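Local coordinates for protein precorrin-6Y C5,15-methyltransferase (Decarboxylating) (Geobacter metallireducens, PDB 3E05) that probably methylates a precorrin intermediate with S-adenosylmethionine, as the C-terminal methyltransferase domain of a decarboxylating C5,15-methyltransferase in adenosylcobalamin biosynthesis, at residues L121-L132 with K150-Y160. Numbering follows the deposited sequence.
Sequences LEEIIDAVDRRL and KAVEFLEDHGY
Ile-125 meets Phe-154, Leu-155 and His-158 where two neighbouring helices of a Rossmann-like methyltransferase fold, 121-131 and 145-157, pack side by side on one face of the sheet. Strand 137-142 lies between them in the chain; the axes of 121-131 and 150-157 come within 10.0 Å at 32°, in broadly the same direction. Apolar contacts come first: CD1 of Ile-125 approaches CB of Phe-154 and its CG2, anti to the backbone N, CD2 of Leu-155 (both 4.0 Å); CG2 also meets the His-158 ring edge. Leu-121 and Leu-155 extend this layer down to Leu-140 of that strand. A CH-pi contact follows: CG of Glu-122 sits 3.5 Å from the Phe-154 ring centroid, only 6° off the normal. Polar contacts gather where helix 145-157 ends in a Schellman motif (Tyr-160 N to Leu-155 O, Gly-159 N to Glu-156 O; Gly-159 phi positive). His-158 NE2 donates to Asp-126 OD2 (2.8 Å), which lies near the ring plane, while the N-H comes from above the carboxylate plane. The Asp-129 carboxylate stacks over a face of the His-158 ring, planes 20° apart and offset toward the rim, which could favour a protonated histidine. Asp-129 OD1 lies 2.8 Å from Tyr-160 OH, a weak hydrogen bond whose proton has another acceptor within reach.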
ATOM      1  N   LEU D 121      -3.297   7.138 -27.032  1.00 39.57           N
ATOM      2  CA  LEU D 121      -2.368   7.763 -26.077  1.00 38.80           C
ATOM      3  C   LEU D 121      -1.212   8.551 -26.714  1.00 36.77           C
ATOM      4  O   LEU D 121      -0.992   9.708 -26.360  1.00 33.73           O
ATOM      5  CB  LEU D 121      -1.837   6.749 -25.044  1.00 40.05           C
ATOM      6  CG  LEU D 121      -0.882   7.315 -23.972  1.00 40.22           C
ATOM      7  CD1 LEU D 121      -1.563   8.384 -23.130  1.00 40.11           C
ATOM      8  CD2 LEU D 121      -0.263   6.211 -23.091  1.00 40.57           C
ATOM      9  N   GLU D 122      -0.489   7.920 -27.642  1.00 34.92           N
ATOM     10  CA  GLU D 122       0.658   8.555 -28.289  1.00 41.08           C
ATOM     11  C   GLU D 122       0.225   9.794 -29.063  1.00 38.15           C
ATOM     12  O   GLU D 122       0.876  10.845 -29.010  1.00 38.25           O
ATOM     13  CB  GLU D 122       1.362   7.570 -29.230  1.00 40.19           C
ATOM     14  CG  GLU D 122       2.818   7.939 -29.485  1.00 45.15           C
ATOM     15  CD  GLU D 122       3.491   7.072 -30.529  1.00 47.23           C
ATOM     16  OE1 GLU D 122       3.024   5.939 -30.794  1.00 49.29           O
ATOM     17  OE2 GLU D 122       4.502   7.535 -31.088  1.00 54.60           O
ATOM     18  N   GLU D 123      -0.888   9.655 -29.770  1.00 39.34           N
ATOM     19  CA  GLU D 123      -1.428  10.724 -30.585  1.00 41.19           C
ATOM     20  C   GLU D 123      -1.915  11.884 -29.720  1.00 37.66           C
ATOM     21  O   GLU D 123      -1.755  13.049 -30.095  1.00 38.09           O
ATOM     22  CB  GLU D 123      -2.547  10.191 -31.482  1.00 43.04           C
ATOM     23  CG  GLU D 123      -2.062   9.170 -32.517  1.00 47.91           C
ATOM     24  CD  GLU D 123      -2.139   7.707 -32.057  1.00 54.31           C
ATOM     25  OE1 GLU D 123      -2.352   7.426 -30.853  1.00 47.79           O
ATOM     26  OE2 GLU D 123      -1.978   6.821 -32.926  1.00 58.07           O
ATOM     27  N   ILE D 124      -2.477  11.566 -28.552  1.00 34.92           N
ATOM     28  CA  ILE D 124      -2.909  12.595 -27.601  1.00 32.33           C
ATOM     29  C   ILE D 124      -1.722  13.348 -27.000  1.00 37.06           C
ATOM     30  O   ILE D 124      -1.756  14.580 -26.929  1.00 35.63           O
ATOM     31  CB  ILE D 124      -3.835  12.026 -26.494  1.00 33.69           C
ATOM     32  CG1 ILE D 124      -5.220  11.736 -27.063  1.00 33.71           C
ATOM     33  CG2 ILE D 124      -3.957  13.005 -25.299  1.00 33.26           C
ATOM     34  CD1 ILE D 124      -6.080  10.829 -26.182  1.00 36.90           C
ATOM     35  N   ILE D 125      -0.685  12.619 -26.574  1.00 36.16           N
ATOM     36  CA  ILE D 125       0.497  13.240 -25.977  1.00 35.48           C
ATOM     37  C   ILE D 125       1.201  14.151 -26.991  1.00 38.72           C
ATOM     38  O   ILE D 125       1.561  15.283 -26.663  1.00 37.17           O
ATOM     39  CB  ILE D 125       1.443  12.201 -25.288  1.00 35.68           C
ATOM     40  CG1 ILE D 125       0.818  11.756 -23.951  1.00 33.82           C
ATOM     41  CG2 ILE D 125       2.826  12.791 -25.004  1.00 33.79           C
ATOM     42  CD1 ILE D 125       1.521  10.586 -23.265  1.00 38.79           C
ATOM     43  N   ASP D 126       1.344  13.670 -28.227  1.00 37.92           N
ATOM     44  CA  ASP D 126       1.920  14.466 -29.316  1.00 41.25           C
ATOM     45  C   ASP D 126       1.156  15.763 -29.546  1.00 39.76           C
ATOM     46  O   ASP D 126       1.763  16.833 -29.607  1.00 41.60           O
ATOM     47  CB  ASP D 126       1.967  13.660 -30.614  1.00 41.27           C
ATOM     48  CG  ASP D 126       3.096  12.659 -30.634  1.00 50.91           C
ATOM     49  OD1 ASP D 126       3.495  12.246 -31.737  1.00 58.70           O
ATOM     50  OD2 ASP D 126       3.583  12.275 -29.549  1.00 58.79           O
ATOM     51  N   ALA D 127      -0.171  15.651 -29.645  1.00 39.30           N
ATOM     52  CA  ALA D 127      -1.048  16.797 -29.866  1.00 36.72           C
ATOM     53  C   ALA D 127      -1.008  17.794 -28.704  1.00 39.61           C
ATOM     54  O   ALA D 127      -0.911  19.000 -28.931  1.00 35.59           O
ATOM     55  CB  ALA D 127      -2.459  16.336 -30.145  1.00 36.84           C
ATOM     56  N   VAL D 128      -1.055  17.282 -27.470  1.00 37.96           N
ATOM     57  CA  VAL D 128      -0.925  18.101 -26.254  1.00 33.63           C
ATOM     58  C   VAL D 128       0.424  18.817 -26.152  1.00 36.50           C
ATOM     59  O   VAL D 128       0.472  19.999 -25.796  1.00 38.93           O
ATOM     60  CB  VAL D 128      -1.156  17.254 -24.952  1.00 35.80           C
ATOM     61  CG1 VAL D 128      -0.706  18.020 -23.725  1.00 30.10           C
ATOM     62  CG2 VAL D 128      -2.606  16.880 -24.815  1.00 28.96           C
ATOM     63  N   ASP D 129       1.502  18.091 -26.446  1.00 37.47           N
ATOM     64  CA  ASP D 129       2.875  18.612 -26.383  1.00 40.82           C
ATOM     65  C   ASP D 129       3.073  19.816 -27.316  1.00 39.69           C
ATOM     66  O   ASP D 129       3.704  20.806 -26.936  1.00 41.36           O
ATOM     67  CB  ASP D 129       3.872  17.493 -26.716  1.00 37.52           C
ATOM     68  CG  ASP D 129       5.297  17.998 -26.927  1.00 48.00           C
ATOM     69  OD1 ASP D 129       5.933  18.461 -25.951  1.00 46.47           O
ATOM     70  OD2 ASP D 129       5.791  17.899 -28.074  1.00 43.73           O
ATOM     71  N   ARG D 130       2.503  19.734 -28.517  1.00 42.88           N
ATOM     72  CA  ARG D 130       2.575  20.824 -29.495  1.00 45.16           C
ATOM     73  C   ARG D 130       1.886  22.092 -29.006  1.00 43.80           C
ATOM     74  O   ARG D 130       2.359  23.206 -29.255  1.00 46.69           O
ATOM     75  CB  ARG D 130       2.004  20.375 -30.846  1.00 48.63           C
ATOM     76  CG  ARG D 130       3.002  19.560 -31.644  1.00 57.84           C
ATOM     77  CD  ARG D 130       2.346  18.483 -32.485  1.00 70.13           C
ATOM     78  NE  ARG D 130       2.112  18.914 -33.877  1.00 79.81           N
ATOM     79  CZ  ARG D 130       2.286  18.129 -34.952  1.00 85.03           C
ATOM     80  NH1 ARG D 130       2.041  18.616 -36.174  1.00 86.54           N
ATOM     81  NH2 ARG D 130       2.718  16.865 -34.815  1.00 84.97           N
ATOM     82  N   ARG D 131       0.790  21.907 -28.283  1.00 37.56           N
ATOM     83  CA  ARG D 131      -0.047  23.010 -27.833  1.00 39.82           C
ATOM     84  C   ARG D 131       0.304  23.567 -26.449  1.00 41.31           C
ATOM     85  O   ARG D 131      -0.082  24.697 -26.134  1.00 41.45           O
ATOM     86  CB  ARG D 131      -1.516  22.579 -27.837  1.00 38.09           C
ATOM     87  CG  ARG D 131      -2.046  22.065 -29.189  1.00 45.20           C
ATOM     88  CD  ARG D 131      -2.406  23.179 -30.181  1.00 41.12           C
ATOM     89  NE  ARG D 131      -3.215  24.235 -29.574  1.00 40.68           N
ATOM     90  CZ  ARG D 131      -4.530  24.189 -29.395  1.00 37.54           C
ATOM     91  NH1 ARG D 131      -5.235  23.137 -29.783  1.00 40.17           N
ATOM     92  NH2 ARG D 131      -5.145  25.216 -28.825  1.00 37.67           N
ATOM     93  N   LEU D 132       0.999  22.778 -25.619  1.00 38.54           N
ATOM     94  CA  LEU D 132       1.141  23.108 -24.193  1.00 35.79           C
ATOM     95  C   LEU D 132       1.925  24.392 -23.960  1.00 36.19           C
ATOM     96  O   LEU D 132       3.043  24.539 -24.468  1.00 39.22           O
ATOM     97  CB  LEU D 132       1.774  21.948 -23.407  1.00 36.36           C
ATOM     98  CG  LEU D 132       1.681  22.043 -21.873  1.00 35.81           C
ATOM     99  CD1 LEU D 132       0.270  21.748 -21.394  1.00 33.94           C
ATOM    100  CD2 LEU D 132       2.707  21.117 -21.197  1.00 33.37           C
ATOM    101  N   LYS D 150       3.823   3.261 -21.477  1.00 36.21           N
ATOM    102  CA  LYS D 150       3.818   4.061 -22.697  1.00 38.37           C
ATOM    103  C   LYS D 150       3.757   5.549 -22.366  1.00 36.58           C
ATOM    104  O   LYS D 150       4.450   6.341 -23.005  1.00 38.97           O
ATOM    105  CB  LYS D 150       2.668   3.646 -23.623  1.00 41.74           C
ATOM    106  CG  LYS D 150       2.784   2.222 -24.191  1.00 49.99           C
ATOM    107  CD  LYS D 150       3.842   2.114 -25.290  1.00 63.25           C
ATOM    108  CE  LYS D 150       3.902   0.713 -25.898  1.00 64.34           C
ATOM    109  NZ  LYS D 150       4.652  -0.245 -25.039  1.00 69.38           N
ATOM    110  N   ALA D 151       2.975   5.921 -21.348  1.00 33.65           N
ATOM    111  CA  ALA D 151       2.868   7.339 -20.954  1.00 33.46           C
ATOM    112  C   ALA D 151       4.206   7.888 -20.520  1.00 35.04           C
ATOM    113  O   ALA D 151       4.588   8.972 -20.958  1.00 35.70           O
ATOM    114  CB  ALA D 151       1.818   7.557 -19.861  1.00 32.20           C
ATOM    115  N   VAL D 152       4.940   7.131 -19.697  1.00 31.86           N
ATOM    116  CA  VAL D 152       6.273   7.562 -19.292  1.00 34.46           C
ATOM    117  C   VAL D 152       7.226   7.636 -20.497  1.00 35.63           C
ATOM    118  O   VAL D 152       7.975   8.603 -20.635  1.00 36.93           O
ATOM    119  CB  VAL D 152       6.837   6.701 -18.117  1.00 33.56           C
ATOM    120  CG1 VAL D 152       8.239   7.134 -17.744  1.00 34.81           C
ATOM    121  CG2 VAL D 152       5.930   6.848 -16.906  1.00 31.07           C
ATOM    122  N   GLU D 153       7.151   6.637 -21.375  1.00 37.63           N
ATOM    123  CA  GLU D 153       7.978   6.568 -22.581  1.00 41.00           C
ATOM    124  C   GLU D 153       7.755   7.758 -23.532  1.00 38.24           C
ATOM    125  O   GLU D 153       8.717   8.380 -23.976  1.00 40.21           O
ATOM    126  CB  GLU D 153       7.737   5.241 -23.310  1.00 40.39           C
ATOM    127  CG  GLU D 153       8.653   5.000 -24.514  1.00 52.32           C
ATOM    128  CD  GLU D 153       8.178   3.871 -25.419  1.00 52.82           C
ATOM    129  OE1 GLU D 153       7.634   2.864 -24.912  1.00 61.21           O
ATOM    130  OE2 GLU D 153       8.359   3.991 -26.649  1.00 61.80           O
ATOM    131  N   PHE D 154       6.497   8.072 -23.824  1.00 37.56           N
ATOM    132  CA  PHE D 154       6.157   9.168 -24.755  1.00 39.57           C
ATOM    133  C   PHE D 154       6.479  10.555 -24.214  1.00 40.49           C
ATOM    134  O   PHE D 154       6.965  11.410 -24.945  1.00 40.61           O
ATOM    135  CB  PHE D 154       4.691   9.111 -25.195  1.00 39.44           C
ATOM    136  CG  PHE D 154       4.284   7.803 -25.815  1.00 43.44           C
ATOM    137  CD1 PHE D 154       5.180   7.064 -26.596  1.00 43.99           C
ATOM    138  CD2 PHE D 154       2.992   7.313 -25.632  1.00 40.65           C
ATOM    139  CE1 PHE D 154       4.801   5.850 -27.155  1.00 46.40           C
ATOM    140  CE2 PHE D 154       2.599   6.105 -26.201  1.00 44.74           C
ATOM    141  CZ  PHE D 154       3.507   5.370 -26.964  1.00 45.52           C
ATOM    142  N   LEU D 155       6.205  10.770 -22.934  1.00 36.39           N
ATOM    143  CA  LEU D 155       6.505  12.042 -22.283  1.00 34.80           C
ATOM    144  C   LEU D 155       8.007  12.285 -22.149  1.00 38.63           C
ATOM    145  O   LEU D 155       8.471  13.417 -22.297  1.00 42.94           O
ATOM    146  CB  LEU D 155       5.834  12.117 -20.902  1.00 34.19           C
ATOM    147  CG  LEU D 155       4.303  12.242 -20.843  1.00 36.70           C
ATOM    148  CD1 LEU D 155       3.832  11.845 -19.469  1.00 34.79           C
ATOM    149  CD2 LEU D 155       3.801  13.643 -21.205  1.00 34.76           C
ATOM    150  N   GLU D 156       8.768  11.230 -21.871  1.00 40.60           N
ATOM    151  CA  GLU D 156      10.226  11.355 -21.823  1.00 43.44           C
ATOM    152  C   GLU D 156      10.865  11.575 -23.196  1.00 43.73           C
ATOM    153  O   GLU D 156      11.909  12.230 -23.295  1.00 47.04           O
ATOM    154  CB  GLU D 156      10.851  10.176 -21.093  1.00 42.45           C
ATOM    155  CG  GLU D 156      10.657  10.278 -19.580  1.00 43.72           C
ATOM    156  CD  GLU D 156      11.441   9.247 -18.812  1.00 50.20           C
ATOM    157  OE1 GLU D 156      11.798   8.203 -19.405  1.00 51.53           O
ATOM    158  OE2 GLU D 156      11.695   9.486 -17.611  1.00 55.68           O
ATOM    159  N   ASP D 157      10.226  11.042 -24.237  1.00 44.93           N
ATOM    160  CA  ASP D 157      10.618  11.281 -25.630  1.00 48.76           C
ATOM    161  C   ASP D 157      10.513  12.749 -26.020  1.00 49.16           C
ATOM    162  O   ASP D 157      11.295  13.230 -26.852  1.00 49.82           O
ATOM    163  CB  ASP D 157       9.748  10.469 -26.595  1.00 50.91           C
ATOM    164  CG  ASP D 157      10.152   9.015 -26.674  1.00 59.18           C
ATOM    165  OD1 ASP D 157      11.192   8.645 -26.083  1.00 64.05           O
ATOM    166  OD2 ASP D 157       9.413   8.242 -27.328  1.00 61.60           O
ATOM    167  N   HIS D 158       9.543  13.450 -25.429  1.00 46.28           N
ATOM    168  CA  HIS D 158       9.309  14.863 -25.717  0.50 43.44           C
ATOM    169  C   HIS D 158      10.064  15.784 -24.758  1.00 42.82           C
ATOM    170  O   HIS D 158       9.825  16.984 -24.732  1.00 43.51           O
ATOM    171  CB  HIS D 158       7.809  15.184 -25.694  0.50 42.91           C
ATOM    172  CG  HIS D 158       7.028  14.540 -26.797  0.50 46.35           C
ATOM    173  ND1 HIS D 158       7.313  14.742 -28.131  0.50 48.23           N
ATOM    174  CD2 HIS D 158       5.950  13.723 -26.763  0.50 46.20           C
ATOM    175  CE1 HIS D 158       6.459  14.057 -28.870  0.50 49.57           C
ATOM    176  NE2 HIS D 158       5.620  13.430 -28.063  0.50 49.21           N
ATOM    177  N   GLY D 159      10.969  15.213 -23.968  1.00 40.91           N
ATOM    178  CA  GLY D 159      11.830  15.997 -23.078  1.00 41.10           C
ATOM    179  C   GLY D 159      11.217  16.487 -21.779  1.00 41.72           C
ATOM    180  O   GLY D 159      11.723  17.431 -21.167  1.00 43.59           O
ATOM    181  N   TYR D 160      10.130  15.851 -21.343  1.00 42.71           N
ATOM    182  CA  TYR D 160       9.501  16.205 -20.067  1.00 35.99           C
ATOM    183  C   TYR D 160      10.220  15.534 -18.904  1.00 35.89           C
ATOM    184  O   TYR D 160      10.687  14.392 -19.018  1.00 34.96           O
ATOM    185  CB  TYR D 160       8.021  15.788 -20.033  1.00 35.52           C
ATOM    186  CG  TYR D 160       7.128  16.612 -20.929  1.00 36.08           C
ATOM    187  CD1 TYR D 160       6.611  17.840 -20.501  1.00 37.30           C
ATOM    188  CD2 TYR D 160       6.792  16.164 -22.208  1.00 33.16           C
ATOM    189  CE1 TYR D 160       5.798  18.606 -21.331  1.00 34.99           C
ATOM    190  CE2 TYR D 160       5.982  16.926 -23.041  1.00 32.42           C
ATOM    191  CZ  TYR D 160       5.494  18.137 -22.599  1.00 37.53           C
ATOM    192  OH  TYR D 160       4.692  18.883 -23.431  1.00 38.58           O
TER